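Long-range contact in 5-Carboxyvanillate Decarboxylase (Novosphingobium aromaticivorans, PDB 4QRN), which probably catalyses the metal-dependent decarboxylation of 5-carboxyvanillate, and binds manganese together with a nitro-substituted analogue of that substrate: residues 146-158 against 173-185. Numbering follows the deposited sequence.
Sequences RFIGMGTVAPQDP and GFKGIQINSHTQG
With CG of F174 anti to its carbonyl carbon (chi1 -67°), the ring lies along the backbone of G149 to G151. CD2 comes within 3.5 Å of G151 CA, and M150 C sits over one face. A CB on G149 would clash with this ring. M150 bends at chi2 and chi3, which folds its tip back over 176-177. Its CE reaches I177 O at 3.5 Å. The backbones are bridged once, in parallel, at G151 and I177. K175 N donates to G149 O at 2.9 Å, G151 N to G176 O, and Q178 N to G151 O at 3.0 Å. Farther on, V153 CG2 rests on I179 CG1 at 3.9 Å. Water bridges T152 OG1 to N180 ND2. The F174 ring also meets N133 and L136 of helix 122-142. A serine in place of F174 would probably leave a gap between the G149-G151 backbone and that helix. Q178 NE2 bonds N180 OD1, and the Q178 side chain touches the manganese ligand H210. Helix 158-170 links the two parallel strands, a beta-alpha-beta unit of the amidohydrolase (beta/alpha)8 barrel, beside its metal site.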
loop_
_atom_site.group_PDB
_atom_site.type_symbol
_atom_site.label_atom_id
_atom_site.label_comp_id
_atom_site.label_asym_id
_atom_site.label_seq_id
_atom_site.Cartn_x
_atom_site.Cartn_y
_atom_site.Cartn_z
ATOM N N ARG A 146 -19.596 0.033 -28.484
ATOM C CA ARG A 146 -18.187 0.228 -28.111
ATOM C C ARG A 146 -17.981 0.961 -26.795
ATOM O O ARG A 146 -16.989 0.713 -26.115
ATOM C CB ARG A 146 -17.436 1.017 -29.195
ATOM C CG ARG A 146 -17.593 0.470 -30.603
ATOM C CD ARG A 146 -17.182 -0.959 -30.757
ATOM N NE ARG A 146 -15.791 -1.239 -30.404
ATOM C CZ ARG A 146 -14.747 -1.041 -31.211
ATOM N NH1 ARG A 146 -14.891 -0.492 -32.406
ATOM N NH2 ARG A 146 -13.538 -1.355 -30.798
ATOM N N PHE A 147 -18.862 1.918 -26.472
ATOM C CA PHE A 147 -18.664 2.819 -25.336
ATOM C C PHE A 147 -19.791 2.610 -24.332
ATOM O O PHE A 147 -20.969 2.613 -24.721
ATOM C CB PHE A 147 -18.737 4.283 -25.769
ATOM C CG PHE A 147 -17.598 4.798 -26.646
ATOM C CD1 PHE A 147 -16.396 4.119 -26.834
ATOM C CD2 PHE A 147 -17.757 6.041 -27.261
ATOM C CE1 PHE A 147 -15.391 4.677 -27.630
ATOM C CE2 PHE A 147 -16.765 6.596 -28.043
ATOM C CZ PHE A 147 -15.586 5.915 -28.238
ATOM N N ILE A 148 -19.417 2.464 -23.063
ATOM C CA ILE A 148 -20.342 2.316 -21.955
ATOM C C ILE A 148 -19.976 3.388 -20.948
ATOM O O ILE A 148 -18.790 3.615 -20.711
ATOM C CB ILE A 148 -20.177 0.916 -21.304
ATOM C CG1 ILE A 148 -20.449 -0.181 -22.338
ATOM C CG2 ILE A 148 -21.074 0.766 -20.071
ATOM C CD1 ILE A 148 -19.755 -1.502 -22.020
ATOM N N GLY A 149 -20.957 4.047 -20.346
ATOM C CA GLY A 149 -20.644 5.151 -19.467
ATOM C C GLY A 149 -20.833 4.898 -17.984
ATOM O O GLY A 149 -21.792 4.228 -17.552
ATOM N N MET A 150 -19.942 5.516 -17.199
ATOM C CA MET A 150 -20.086 5.695 -15.755
ATOM C C MET A 150 -20.237 7.199 -15.527
ATOM O O MET A 150 -19.483 7.992 -16.083
ATOM C CB MET A 150 -18.853 5.171 -15.010
ATOM C CG MET A 150 -18.647 3.666 -15.169
ATOM S SD MET A 150 -19.808 2.654 -14.240
ATOM C CE MET A 150 -18.943 2.520 -12.670
ATOM N N GLY A 151 -21.195 7.591 -14.701
ATOM C CA GLY A 151 -21.384 9.002 -14.432
ATOM C C GLY A 151 -20.347 9.579 -13.491
ATOM O O GLY A 151 -19.726 8.863 -12.686
ATOM N N THR A 152 -20.205 10.903 -13.581
ATOM C CA THR A 152 -19.404 11.687 -12.648
ATOM C C THR A 152 -20.332 12.518 -11.773
ATOM O O THR A 152 -21.403 12.946 -12.235
ATOM C CB THR A 152 -18.371 12.576 -13.419
ATOM O OG1 THR A 152 -17.222 12.827 -12.614
ATOM C CG2 THR A 152 -18.940 13.907 -13.886
ATOM N N VAL A 153 -19.947 12.721 -10.520
ATOM C CA VAL A 153 -20.793 13.457 -9.594
ATOM C C VAL A 153 -19.967 14.518 -8.849
ATOM O O VAL A 153 -18.791 14.733 -9.129
ATOM C CB VAL A 153 -21.588 12.516 -8.633
ATOM C CG1 VAL A 153 -22.507 11.586 -9.431
ATOM C CG2 VAL A 153 -20.665 11.719 -7.704
ATOM N N ALA A 154 -20.635 15.207 -7.920
ATOM C CA ALA A 154 -20.038 16.305 -7.172
ATOM C C ALA A 154 -20.362 16.077 -5.708
ATOM O O ALA A 154 -21.335 16.615 -5.200
ATOM C CB ALA A 154 -20.585 17.658 -7.670
ATOM N N PRO A 155 -19.569 15.249 -5.009
ATOM C CA PRO A 155 -19.924 14.854 -3.640
ATOM C C PRO A 155 -19.957 16.019 -2.680
ATOM O O PRO A 155 -20.510 15.875 -1.590
ATOM C CB PRO A 155 -18.846 13.832 -3.275
ATOM C CG PRO A 155 -18.404 13.282 -4.607
ATOM C CD PRO A 155 -18.391 14.495 -5.492
ATOM N N GLN A 156 -19.392 17.159 -3.066
ATOM C CA GLN A 156 -19.614 18.389 -2.313
ATOM C C GLN A 156 -21.098 18.671 -2.106
ATOM O O GLN A 156 -21.480 19.356 -1.149
ATOM C CB GLN A 156 -19.130 19.637 -3.077
ATOM C CG GLN A 156 -17.731 19.691 -3.612
ATOM C CD GLN A 156 -17.629 19.214 -5.053
ATOM O OE1 GLN A 156 -18.027 18.096 -5.374
ATOM N NE2 GLN A 156 -17.064 20.053 -5.927
ATOM N N ASP A 157 -21.937 18.170 -3.024
ATOM C CA ASP A 157 -23.402 18.245 -2.933
ATOM C C ASP A 157 -23.970 16.819 -3.048
ATOM O O ASP A 157 -24.296 16.339 -4.145
ATOM C CB ASP A 157 -23.966 19.145 -4.038
ATOM C CG ASP A 157 -25.456 19.401 -3.893
ATOM O OD1 ASP A 157 -26.138 18.637 -3.176
ATOM O OD2 ASP A 157 -25.938 20.369 -4.523
ATOM N N PRO A 158 -24.051 16.104 -1.919
ATOM C CA PRO A 158 -24.481 14.701 -1.994
ATOM C C PRO A 158 -25.908 14.529 -2.483
ATOM O O PRO A 158 -26.191 13.532 -3.139
ATOM C CB PRO A 158 -24.312 14.178 -0.555
ATOM C CG PRO A 158 -23.372 15.100 0.077
ATOM C CD PRO A 158 -23.564 16.458 -0.579
ATOM N N GLY A 173 -28.418 6.057 -19.629
ATOM C CA GLY A 173 -27.972 4.709 -19.923
ATOM C C GLY A 173 -26.655 4.328 -19.243
ATOM O O GLY A 173 -26.031 3.334 -19.645
ATOM N N PHE A 174 -26.248 5.070 -18.219
ATOM C CA PHE A 174 -25.012 4.750 -17.529
ATOM C C PHE A 174 -25.190 3.534 -16.641
ATOM O O PHE A 174 -26.307 3.182 -16.240
ATOM C CB PHE A 174 -24.559 5.925 -16.680
ATOM C CG PHE A 174 -24.129 7.149 -17.461
ATOM C CD1 PHE A 174 -23.891 7.126 -18.837
ATOM C CD2 PHE A 174 -23.936 8.334 -16.775
ATOM C CE1 PHE A 174 -23.464 8.265 -19.503
ATOM C CE2 PHE A 174 -23.507 9.486 -17.435
ATOM C CZ PHE A 174 -23.285 9.449 -18.810
ATOM N N LYS A 175 -24.065 2.901 -16.312
ATOM C CA LYS A 175 -24.068 1.627 -15.582
ATOM C C LYS A 175 -23.630 1.769 -14.135
ATOM O O LYS A 175 -23.650 0.802 -13.378
ATOM C CB LYS A 175 -23.198 0.616 -16.333
ATOM C CG LYS A 175 -23.738 0.303 -17.717
ATOM C CD LYS A 175 -25.134 -0.296 -17.702
ATOM C CE LYS A 175 -25.555 -0.711 -19.097
ATOM N NZ LYS A 175 -26.858 -1.413 -19.041
ATOM N N GLY A 176 -23.290 2.983 -13.713
ATOM C CA GLY A 176 -22.850 3.249 -12.350
ATOM C C GLY A 176 -22.166 4.589 -12.362
ATOM O O GLY A 176 -22.349 5.368 -13.307
ATOM N N ILE A 177 -21.392 4.860 -11.310
ATOM C CA ILE A 177 -20.656 6.114 -11.210
ATOM C C ILE A 177 -19.230 5.807 -10.755
ATOM O O ILE A 177 -18.955 4.806 -10.079
ATOM C CB ILE A 177 -21.287 7.198 -10.272
ATOM C CG1 ILE A 177 -21.360 6.688 -8.819
ATOM C CG2 ILE A 177 -22.648 7.650 -10.822
ATOM C CD1 ILE A 177 -21.623 7.769 -7.818
ATOM N N GLN A 178 -18.338 6.718 -11.150
ATOM C CA GLN A 178 -16.974 6.730 -10.637
ATOM C C GLN A 178 -16.797 7.946 -9.753
ATOM O O GLN A 178 -17.093 9.066 -10.171
ATOM C CB GLN A 178 -15.973 6.785 -11.800
ATOM C CG GLN A 178 -14.523 6.922 -11.308
ATOM C CD GLN A 178 -13.540 6.823 -12.443
ATOM O OE1 GLN A 178 -13.384 5.757 -13.043
ATOM N NE2 GLN A 178 -12.869 7.937 -12.753
ATOM N N ILE A 179 -16.308 7.729 -8.527
ATOM C CA ILE A 179 -15.909 8.819 -7.649
ATOM C C ILE A 179 -14.394 8.720 -7.515
ATOM O O ILE A 179 -13.840 7.640 -7.266
ATOM C CB ILE A 179 -16.620 8.756 -6.281
ATOM C CG1 ILE A 179 -18.122 9.022 -6.481
ATOM C CG2 ILE A 179 -15.992 9.772 -5.290
ATOM C CD1 ILE A 179 -18.950 8.988 -5.193
ATOM N N ASN A 180 -13.726 9.852 -7.709
ATOM C CA ASN A 180 -12.272 9.948 -7.729
ATOM C C ASN A 180 -11.761 10.166 -6.326
ATOM O O ASN A 180 -11.214 11.216 -5.979
ATOM C CB ASN A 180 -11.898 11.060 -8.697
ATOM C CG ASN A 180 -12.509 10.820 -10.024
ATOM O OD1 ASN A 180 -12.150 9.840 -10.679
ATOM N ND2 ASN A 180 -13.485 11.659 -10.417
ATOM N N SER A 181 -12.001 9.164 -5.491
ATOM C CA SER A 181 -11.605 9.124 -4.100
ATOM C C SER A 181 -12.046 10.390 -3.365
ATOM O O SER A 181 -13.221 10.737 -3.463
ATOM C CB SER A 181 -10.130 8.738 -3.948
ATOM O OG SER A 181 -9.943 8.180 -2.674
ATOM N N HIS A 182 -11.187 11.004 -2.543
ATOM C CA HIS A 182 -11.650 12.062 -1.642
ATOM C C HIS A 182 -12.244 13.257 -2.398
ATOM O O HIS A 182 -11.944 13.514 -3.565
ATOM C CB HIS A 182 -10.494 12.560 -0.743
ATOM C CG HIS A 182 -9.488 13.392 -1.464
ATOM N ND1 HIS A 182 -9.533 14.773 -1.487
ATOM C CD2 HIS A 182 -8.407 13.022 -2.198
ATOM C CE1 HIS A 182 -8.519 15.215 -2.217
ATOM N NE2 HIS A 182 -7.816 14.174 -2.652
ATOM N N THR A 183 -13.093 13.998 -1.685
ATOM C CA THR A 183 -13.558 15.282 -2.179
ATOM C C THR A 183 -13.070 16.340 -1.215
ATOM O O THR A 183 -13.525 16.409 -0.062
ATOM C CB THR A 183 -15.104 15.308 -2.343
ATOM O OG1 THR A 183 -15.455 14.430 -3.412
ATOM C CG2 THR A 183 -15.619 16.710 -2.679
ATOM N N GLN A 184 -12.090 17.111 -1.673
ATOM C CA GLN A 184 -11.541 18.205 -0.865
ATOM C C GLN A 184 -11.142 17.722 0.537
ATOM O O GLN A 184 -11.376 18.394 1.543
ATOM C CB GLN A 184 -12.511 19.388 -0.851
ATOM C CG GLN A 184 -12.634 19.954 -2.254
ATOM C CD GLN A 184 -13.692 21.018 -2.380
ATOM O OE1 GLN A 184 -13.740 21.946 -1.579
ATOM N NE2 GLN A 184 -14.554 20.890 -3.383
ATOM N N GLY A 185 -10.507 16.561 0.578
ATOM C CA GLY A 185 -9.963 16.036 1.812
ATOM C C GLY A 185 -10.947 15.274 2.684
ATOM O O GLY A 185 -10.574 14.831 3.782
HETATM O O HOH W 1 -23.675 3.677 -21.174
HETATM O O HOH W 2 -15.212 10.925 -12.662
HETATM O O HOH W 3 -17.553 11.667 -9.366
#